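Local coordinates for regulatory protein E2 (Bovine papillomavirus type 1, PDB 2JEX) that probably regulates viral transcription and takes part, with the E1 protein, in starting viral DNA replication, this chain being its N-terminal transactivation domain, at residues A[11-14]-A[15-19]; A[25-28]-A[29-33]; A[42-45]-A[46-50]. The protein carries 1 engineered substitution. All blocks are in the same frame, centred on the assembly; numbering follows the deposited sequence.

Contact 1: A[11-14]-A[15-19]; sequences AQET and QMQLI
The amide of Q15 folds back along helix 4-21 onto the carbonyl of A11, one turn earlier, and NE2 of Q15 lies 2.8 Å from O of A11. CG sits anti to the carbonyl carbon (chi1 -71°), which sends the extended chain back toward that turn. NE2 arrives from above the carbonyl plane, 55° out of it, with a C=O...N angle of 116°. The same oxygen accepts a weak bond from the backbone N of Q15, so two donors share it. The amide suits this place because NE2 has a second hydrogen to give, and E39 of helix 26-48 takes it; E39 also receives NE2 of Q12.

This flank is the packed one, since helix 26-48 lies against it. T14 and L18 lie side by side, with CG2 of T14 3.8 Å from CD1 of L18, while OG1 of T14 bonds to the backbone O of V10. T14 rests on A35 and L18 on Y32, both from the next helix. On the solvent side Q17 touches mainly backbone, its CG 3.3 Å from O of E13; the nearest side-chain atoms of that pair, CG of E13 and CD of Q17, are 4.5 Å apart, and M16 and Q17 are exposed.

The chemistry implies a two-faced helix, whose inward glutamines tie it to a neighbouring carboxylate through N-H donors, while long polar or flexible side chains meet the solvent.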
loop_
_atom_site.group_PDB
_atom_site.type_symbol
_atom_site.label_atom_id
_atom_site.label_comp_id
_atom_site.label_asym_id
_atom_site.label_seq_id
_atom_site.Cartn_x
_atom_site.Cartn_y
_atom_site.Cartn_z
ATOM N N ALA A 11 -9.892 4.351 -21.262
ATOM C CA ALA A 11 -9.410 3.833 -19.985
ATOM C C ALA A 11 -7.953 4.212 -19.699
ATOM O O ALA A 11 -7.598 4.509 -18.551
ATOM C CB ALA A 11 -9.592 2.338 -19.920
ATOM N N GLN A 12 -7.123 4.205 -20.739
ATOM C CA GLN A 12 -5.722 4.619 -20.625
ATOM C C GLN A 12 -5.576 6.137 -20.481
ATOM O O GLN A 12 -4.721 6.621 -19.731
ATOM C CB GLN A 12 -4.927 4.131 -21.832
ATOM C CG GLN A 12 -4.696 2.641 -21.841
ATOM C CD GLN A 12 -4.284 2.127 -23.202
ATOM O OE1 GLN A 12 -4.700 2.660 -24.229
ATOM N NE2 GLN A 12 -3.467 1.075 -23.217
ATOM N N GLU A 13 -6.412 6.871 -21.220
ATOM C CA GLU A 13 -6.462 8.333 -21.181
ATOM C C GLU A 13 -6.978 8.846 -19.837
ATOM O O GLU A 13 -6.548 9.896 -19.369
ATOM C CB GLU A 13 -7.355 8.856 -22.313
ATOM C CG GLU A 13 -7.084 10.291 -22.745
ATOM C CD GLU A 13 -6.024 10.385 -23.830
ATOM O OE1 GLU A 13 -6.333 10.926 -24.917
ATOM O OE2 GLU A 13 -4.888 9.912 -23.607
ATOM N N THR A 14 -7.909 8.109 -19.235
ATOM C CA THR A 14 -8.451 8.429 -17.912
ATOM C C THR A 14 -7.376 8.354 -16.819
ATOM O O THR A 14 -7.294 9.242 -15.959
ATOM C CB THR A 14 -9.657 7.518 -17.557
ATOM O OG1 THR A 14 -10.725 7.770 -18.475
ATOM C CG2 THR A 14 -10.158 7.793 -16.153
ATOM N N GLN A 15 -6.559 7.300 -16.867
ATOM C CA GLN A 15 -5.435 7.130 -15.955
ATOM C C GLN A 15 -4.437 8.270 -16.128
ATOM O O GLN A 15 -3.987 8.858 -15.139
ATOM C CB GLN A 15 -4.736 5.792 -16.198
ATOM C CG GLN A 15 -5.516 4.565 -15.766
ATOM C CD GLN A 15 -4.992 3.297 -16.420
ATOM O OE1 GLN A 15 -3.892 2.826 -16.118
ATOM N NE2 GLN A 15 -5.781 2.739 -17.324
ATOM N N MET A 16 -4.120 8.589 -17.385
ATOM C CA MET A 16 -3.159 9.647 -17.712
ATOM C C MET A 16 -3.658 11.039 -17.305
ATOM O O MET A 16 -2.868 11.896 -16.902
ATOM C CB MET A 16 -2.809 9.605 -19.202
ATOM C CG MET A 16 -1.402 10.089 -19.535
ATOM S SD MET A 16 -0.870 9.690 -21.225
ATOM C CE MET A 16 -0.681 7.906 -21.132
ATOM N N GLN A 17 -4.971 11.249 -17.406
ATOM C CA GLN A 17 -5.609 12.500 -16.973
ATOM C C GLN A 17 -5.621 12.657 -15.458
ATOM O O GLN A 17 -5.455 13.756 -14.941
ATOM C CB GLN A 17 -7.047 12.581 -17.494
ATOM C CG GLN A 17 -7.174 13.100 -18.922
ATOM C CD GLN A 17 -8.586 12.957 -19.483
ATOM O OE1 GLN A 17 -9.389 12.146 -19.002
ATOM N NE2 GLN A 17 -8.888 13.743 -20.517
ATOM N N LEU A 18 -5.835 11.554 -14.752
ATOM C CA LEU A 18 -5.964 11.595 -13.301
ATOM C C LEU A 18 -4.616 11.671 -12.589
ATOM O O LEU A 18 -4.514 12.274 -11.516
ATOM C CB LEU A 18 -6.816 10.425 -12.794
ATOM C CG LEU A 18 -8.322 10.603 -13.029
ATOM C CD1 LEU A 18 -9.076 9.298 -12.856
ATOM C CD2 LEU A 18 -8.912 11.688 -12.131
ATOM N N ILE A 19 -3.590 11.073 -13.194
ATOM C CA ILE A 19 -2.218 11.200 -12.694
ATOM C C ILE A 19 -1.750 12.659 -12.788
ATOM O O ILE A 19 -1.251 13.214 -11.800
ATOM C CB ILE A 19 -1.231 10.225 -13.411
ATOM C CG1 ILE A 19 -1.537 8.766 -13.034
ATOM C CG2 ILE A 19 0.227 10.575 -13.076
ATOM C CD1 ILE A 19 -0.916 7.718 -13.971
#

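Contact 2: A[25-28]-A[29-33]; sequences KLQD and HILYW
H29 packs its imidazole against the backbone at the start of helix 26-48, one turn back at K25. Its CB lies 3.5 Å from O of L26, the acceptor of a weak bond from N of H29. A chi1 of -56° sets CG beside the backbone N, and the ring turns back so that O of K25 lies over one face. CG passes that oxygen at 3.8 Å, and CD2 is the ring atom nearest it, at 3.3 Å. On the other branch ND1 meets a water 2.8 Å away, and the water also makes a weak bond to O of D28. At the far tip NE2 bonds to the backbone O of W92. A histidine suits the place because a small flat ring presents nitrogens in two directions, while L94 and T97 pack against it.

Elsewhere I30 is met by an amide and a leucine. Q27 crosses I30 at a slant, NE2 standing 3.6 Å from CD1 of I30; the branched I30 also brings CD1 to 4.3 Å from CG of L26, a leucine buried against helix 62-83. The carboxylate of D28 turns to S23 just ahead of the helix, where an acidic group would probably be stabilised by the helix dipole. Beyond, CE2 of Y32 lies 3.7 Å above the W33 ring plane, over its centre.

Gripped at both nitrogens, by the W92 carbonyl at NE2 and a water at ND1, the imidazole is fixed in its rotation and links the first turn of the helix to the loop that carries W92.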
loop_
_atom_site.group_PDB
_atom_site.type_symbol
_atom_site.label_atom_id
_atom_site.label_comp_id
_atom_site.label_asym_id
_atom_site.label_seq_id
_atom_site.Cartn_x
_atom_site.Cartn_y
_atom_site.Cartn_z
ATOM N N LYS A 25 -9.025 13.965 -3.797
ATOM C CA LYS A 25 -10.372 13.433 -3.570
ATOM C C LYS A 25 -10.450 11.933 -3.856
ATOM O O LYS A 25 -10.006 11.470 -4.906
ATOM C CB LYS A 25 -11.422 14.214 -4.377
ATOM C CG LYS A 25 -12.802 13.547 -4.450
ATOM C CD LYS A 25 -13.458 13.368 -3.074
ATOM C CE LYS A 25 -14.601 12.361 -3.131
ATOM N NZ LYS A 25 -15.788 12.932 -3.852
ATOM N N LEU A 26 -11.021 11.196 -2.904
ATOM C CA LEU A 26 -11.178 9.744 -2.980
ATOM C C LEU A 26 -11.901 9.248 -4.248
ATOM O O LEU A 26 -11.550 8.205 -4.794
ATOM C CB LEU A 26 -11.874 9.218 -1.712
ATOM C CG LEU A 26 -12.039 7.700 -1.466
ATOM C CD1 LEU A 26 -10.764 6.873 -1.766
ATOM C CD2 LEU A 26 -12.511 7.443 -0.038
ATOM N N GLN A 27 -12.890 10.007 -4.708
ATOM C CA GLN A 27 -13.694 9.638 -5.867
ATOM C C GLN A 27 -12.898 9.606 -7.170
ATOM O O GLN A 27 -13.132 8.756 -8.019
ATOM C CB GLN A 27 -14.903 10.567 -6.003
ATOM C CG GLN A 27 -15.968 10.072 -6.972
ATOM C CD GLN A 27 -16.412 8.647 -6.685
ATOM O OE1 GLN A 27 -16.422 7.798 -7.576
ATOM N NE2 GLN A 27 -16.779 8.378 -5.430
ATOM N N ASP A 28 -11.957 10.530 -7.321
ATOM C CA ASP A 28 -11.053 10.505 -8.463
ATOM C C ASP A 28 -10.174 9.251 -8.484
ATOM O O ASP A 28 -9.815 8.759 -9.555
ATOM C CB ASP A 28 -10.184 11.760 -8.475
ATOM C CG ASP A 28 -10.962 12.999 -8.849
ATOM O OD1 ASP A 28 -10.886 13.996 -8.101
ATOM O OD2 ASP A 28 -11.658 12.974 -9.888
ATOM N N HIS A 29 -9.839 8.738 -7.304
ATOM C CA HIS A 29 -9.008 7.544 -7.190
ATOM C C HIS A 29 -9.812 6.266 -7.420
ATOM O O HIS A 29 -9.321 5.320 -8.017
ATOM C CB HIS A 29 -8.277 7.532 -5.845
ATOM C CG HIS A 29 -7.448 8.758 -5.615
ATOM N ND1 HIS A 29 -6.630 9.291 -6.589
ATOM C CD2 HIS A 29 -7.330 9.569 -4.538
ATOM C CE1 HIS A 29 -6.040 10.374 -6.120
ATOM N NE2 HIS A 29 -6.442 10.562 -4.875
ATOM N N ILE A 30 -11.049 6.250 -6.940
ATOM C CA ILE A 30 -12.005 5.218 -7.313
ATOM C C ILE A 30 -12.083 5.140 -8.839
ATOM O O ILE A 30 -11.957 4.054 -9.412
ATOM C CB ILE A 30 -13.402 5.477 -6.686
ATOM C CG1 ILE A 30 -13.320 5.314 -5.158
ATOM C CG2 ILE A 30 -14.473 4.547 -7.326
ATOM C CD1 ILE A 30 -14.558 5.716 -4.382
ATOM N N LEU A 31 -12.251 6.301 -9.474
ATOM C CA LEU A 31 -12.309 6.438 -10.929
ATOM C C LEU A 31 -11.061 5.936 -11.632
ATOM O O LEU A 31 -11.157 5.249 -12.641
ATOM C CB LEU A 31 -12.549 7.901 -11.307
ATOM C CG LEU A 31 -13.901 8.405 -11.809
ATOM C CD1 LEU A 31 -15.080 7.510 -11.422
ATOM C CD2 LEU A 31 -14.109 9.845 -11.336
ATOM N N TYR A 32 -9.896 6.297 -11.094
ATOM C CA TYR A 32 -8.605 5.855 -11.611
ATOM C C TYR A 32 -8.473 4.335 -11.578
ATOM O O TYR A 32 -8.014 3.739 -12.548
ATOM C CB TYR A 32 -7.446 6.522 -10.839
ATOM C CG TYR A 32 -6.088 5.894 -11.085
ATOM C CD1 TYR A 32 -5.297 6.286 -12.170
ATOM C CD2 TYR A 32 -5.601 4.898 -10.240
ATOM C CE1 TYR A 32 -4.053 5.699 -12.407
ATOM C CE2 TYR A 32 -4.359 4.303 -10.463
ATOM C CZ TYR A 32 -3.593 4.706 -11.544
ATOM O OH TYR A 32 -2.376 4.109 -11.763
ATOM N N TRP A 33 -8.860 3.709 -10.470
ATOM C CA TRP A 33 -8.704 2.254 -10.353
ATOM C C TRP A 33 -9.698 1.477 -11.190
ATOM O O TRP A 33 -9.399 0.371 -11.634
ATOM C CB TRP A 33 -8.721 1.786 -8.903
ATOM C CG TRP A 33 -7.421 2.060 -8.249
ATOM C CD1 TRP A 33 -7.157 3.019 -7.308
ATOM C CD2 TRP A 33 -6.175 1.400 -8.511
ATOM N NE1 TRP A 33 -5.824 2.989 -6.955
ATOM C CE2 TRP A 33 -5.196 2.008 -7.679
ATOM C CE3 TRP A 33 -5.789 0.352 -9.362
ATOM C CZ2 TRP A 33 -3.858 1.600 -7.674
ATOM C CZ3 TRP A 33 -4.452 -0.059 -9.350
ATOM C CH2 TRP A 33 -3.503 0.573 -8.516
HETATM O O HOH W 1 -7.176 9.873 -9.299
#

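Contact 3: A[42-45]-A[46-50]; sequences LLYA and ARKKG
A Schellman motif closes helix 26-48, and the last turns before it bring A45 together with K49 and Y44 with K48. K49 runs back beside the helix, and its aliphatic chain skirts O of A45, CD passing at 3.3 Å. A bend at chi4 (72°) then brings NZ to 2.7 Å from O of A45. The ammonium comes from above the carbonyl plane, 44° out of it, while N of K49 reaches the same oxygen through a weak bond. A positive group is probably favourable here, because the helix dipole has its negative end at the C-terminus. The small methyl of A45 lets the chain pass, CB lying 3.4 Å from NZ.

On the adjoining flank the ring of Y44 crosses K48 obliquely. CG of K48 lies over one ring face, 4.1 Å above the plane and offset toward the rim, and CE of K48 passes 3.9 Å from OH of Y44. Lysine suits this exposed spot because its methylenes can pack on the ring, CG over a face and CE near the hydroxyl. The ring also leans on C65 and Q66 of helix 62-83. A46 is small and buried, packed on V51; R47 bends away to give NH1 to the backbone O of V51.

At the end G50 N bonds to O of R47 at 2.9 Å, and G50 takes a positive phi of 87°. A side chain there would press against the carbonyl O of K49, so glycine is the natural residue. Reversal through a positive-phi glycine, with bonds back into the last turn, is typical of a Schellman-capped helix C-terminus.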
loop_
_atom_site.group_PDB
_atom_site.type_symbol
_atom_site.label_atom_id
_atom_site.label_comp_id
_atom_site.label_asym_id
_atom_site.label_seq_id
_atom_site.Cartn_x
_atom_site.Cartn_y
_atom_site.Cartn_z
ATOM N N LEU A 42 -9.932 -5.658 -20.567
ATOM C CA LEU A 42 -10.054 -5.698 -22.024
ATOM C C LEU A 42 -8.841 -6.403 -22.613
ATOM O O LEU A 42 -8.971 -7.260 -23.484
ATOM C CB LEU A 42 -10.171 -4.288 -22.620
ATOM C CG LEU A 42 -11.267 -3.318 -22.156
ATOM C CD1 LEU A 42 -10.831 -1.896 -22.472
ATOM C CD2 LEU A 42 -12.636 -3.623 -22.782
ATOM N N LEU A 43 -7.672 -6.043 -22.096
ATOM C CA LEU A 43 -6.400 -6.599 -22.528
ATOM C C LEU A 43 -6.326 -8.097 -22.257
ATOM O O LEU A 43 -5.827 -8.859 -23.092
ATOM C CB LEU A 43 -5.237 -5.862 -21.839
ATOM C CG LEU A 43 -4.902 -4.429 -22.265
ATOM C CD1 LEU A 43 -3.754 -3.904 -21.419
ATOM C CD2 LEU A 43 -4.555 -4.337 -23.755
ATOM N N TYR A 44 -6.839 -8.511 -21.099
ATOM C CA TYR A 44 -6.894 -9.924 -20.745
ATOM C C TYR A 44 -7.848 -10.667 -21.666
ATOM O O TYR A 44 -7.529 -11.752 -22.155
ATOM C CB TYR A 44 -7.295 -10.105 -19.271
ATOM C CG TYR A 44 -7.439 -11.551 -18.849
ATOM C CD1 TYR A 44 -6.315 -12.358 -18.656
ATOM C CD2 TYR A 44 -8.703 -12.114 -18.635
ATOM C CE1 TYR A 44 -6.446 -13.690 -18.276
ATOM C CE2 TYR A 44 -8.845 -13.444 -18.247
ATOM C CZ TYR A 44 -7.712 -14.227 -18.075
ATOM O OH TYR A 44 -7.843 -15.543 -17.693
ATOM N N ALA A 45 -9.013 -10.066 -21.912
ATOM C CA ALA A 45 -10.000 -10.631 -22.821
ATOM C C ALA A 45 -9.451 -10.745 -24.254
ATOM O O ALA A 45 -9.750 -11.699 -24.961
ATOM C CB ALA A 45 -11.270 -9.801 -22.802
ATOM N N ALA A 46 -8.651 -9.764 -24.662
ATOM C CA ALA A 46 -7.986 -9.779 -25.956
ATOM C C ALA A 46 -6.996 -10.944 -26.047
ATOM O O ALA A 46 -6.952 -11.641 -27.059
ATOM C CB ALA A 46 -7.280 -8.452 -26.195
ATOM N N ARG A 47 -6.228 -11.151 -24.972
ATOM C CA ARG A 47 -5.256 -12.242 -24.856
ATOM C C ARG A 47 -5.878 -13.646 -25.003
ATOM O O ARG A 47 -5.335 -14.509 -25.729
ATOM C CB ARG A 47 -4.485 -12.099 -23.539
ATOM C CG ARG A 47 -3.101 -12.737 -23.525
ATOM C CD ARG A 47 -2.214 -12.302 -24.705
ATOM N NE ARG A 47 -1.381 -13.426 -25.129
ATOM C CZ ARG A 47 -1.457 -14.028 -26.318
ATOM N NH1 ARG A 47 -2.312 -13.609 -27.252
ATOM N NH2 ARG A 47 -0.653 -15.049 -26.583
ATOM N N LYS A 48 -7.029 -13.858 -24.359
ATOM C CA LYS A 48 -7.784 -15.122 -24.475
ATOM C C LYS A 48 -8.184 -15.426 -25.905
ATOM O O LYS A 48 -8.318 -16.589 -26.283
ATOM C CB LYS A 48 -9.049 -15.111 -23.600
ATOM C CG LYS A 48 -8.811 -15.018 -22.068
ATOM C CD LYS A 48 -8.173 -16.289 -21.482
ATOM C CE LYS A 48 -6.654 -16.151 -21.329
ATOM N NZ LYS A 48 -5.997 -17.482 -21.180
ATOM N N LYS A 49 -8.376 -14.364 -26.684
ATOM C CA LYS A 49 -8.813 -14.462 -28.067
ATOM C C LYS A 49 -7.620 -14.508 -29.031
ATOM O O LYS A 49 -7.789 -14.551 -30.264
ATOM C CB LYS A 49 -9.778 -13.311 -28.385
ATOM C CG LYS A 49 -11.075 -13.408 -27.578
ATOM C CD LYS A 49 -11.813 -12.080 -27.477
ATOM C CE LYS A 49 -12.940 -12.142 -26.429
ATOM N NZ LYS A 49 -12.438 -12.168 -25.008
ATOM N N GLY A 50 -6.418 -14.519 -28.458
ATOM C CA GLY A 50 -5.188 -14.667 -29.232
ATOM C C GLY A 50 -4.620 -13.358 -29.752
ATOM O O GLY A 50 -3.676 -13.364 -30.562
#

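In the fold
The three contacts come in order along the chain and lie on the first two helices of the transactivation domain, contact 1 on helix 4-21 and contacts 2 and 3 near the two ends of helix 26-48. Contacts 1 and 2 have centres about 11 Å apart and touch: CD1 of L18 packs 3.4 Å from O of D28, and Q15 and I19 meet the ring of Y32. Contact 3 is about 21 Å from contact 1 and about 26 Å from contact 2, centre to centre, touching neither. Helix 62-83 packs against both contacts on helix 26-48, so together they mark out the three-helix part of the domain, separate from its seven-stranded antiparallel sheet.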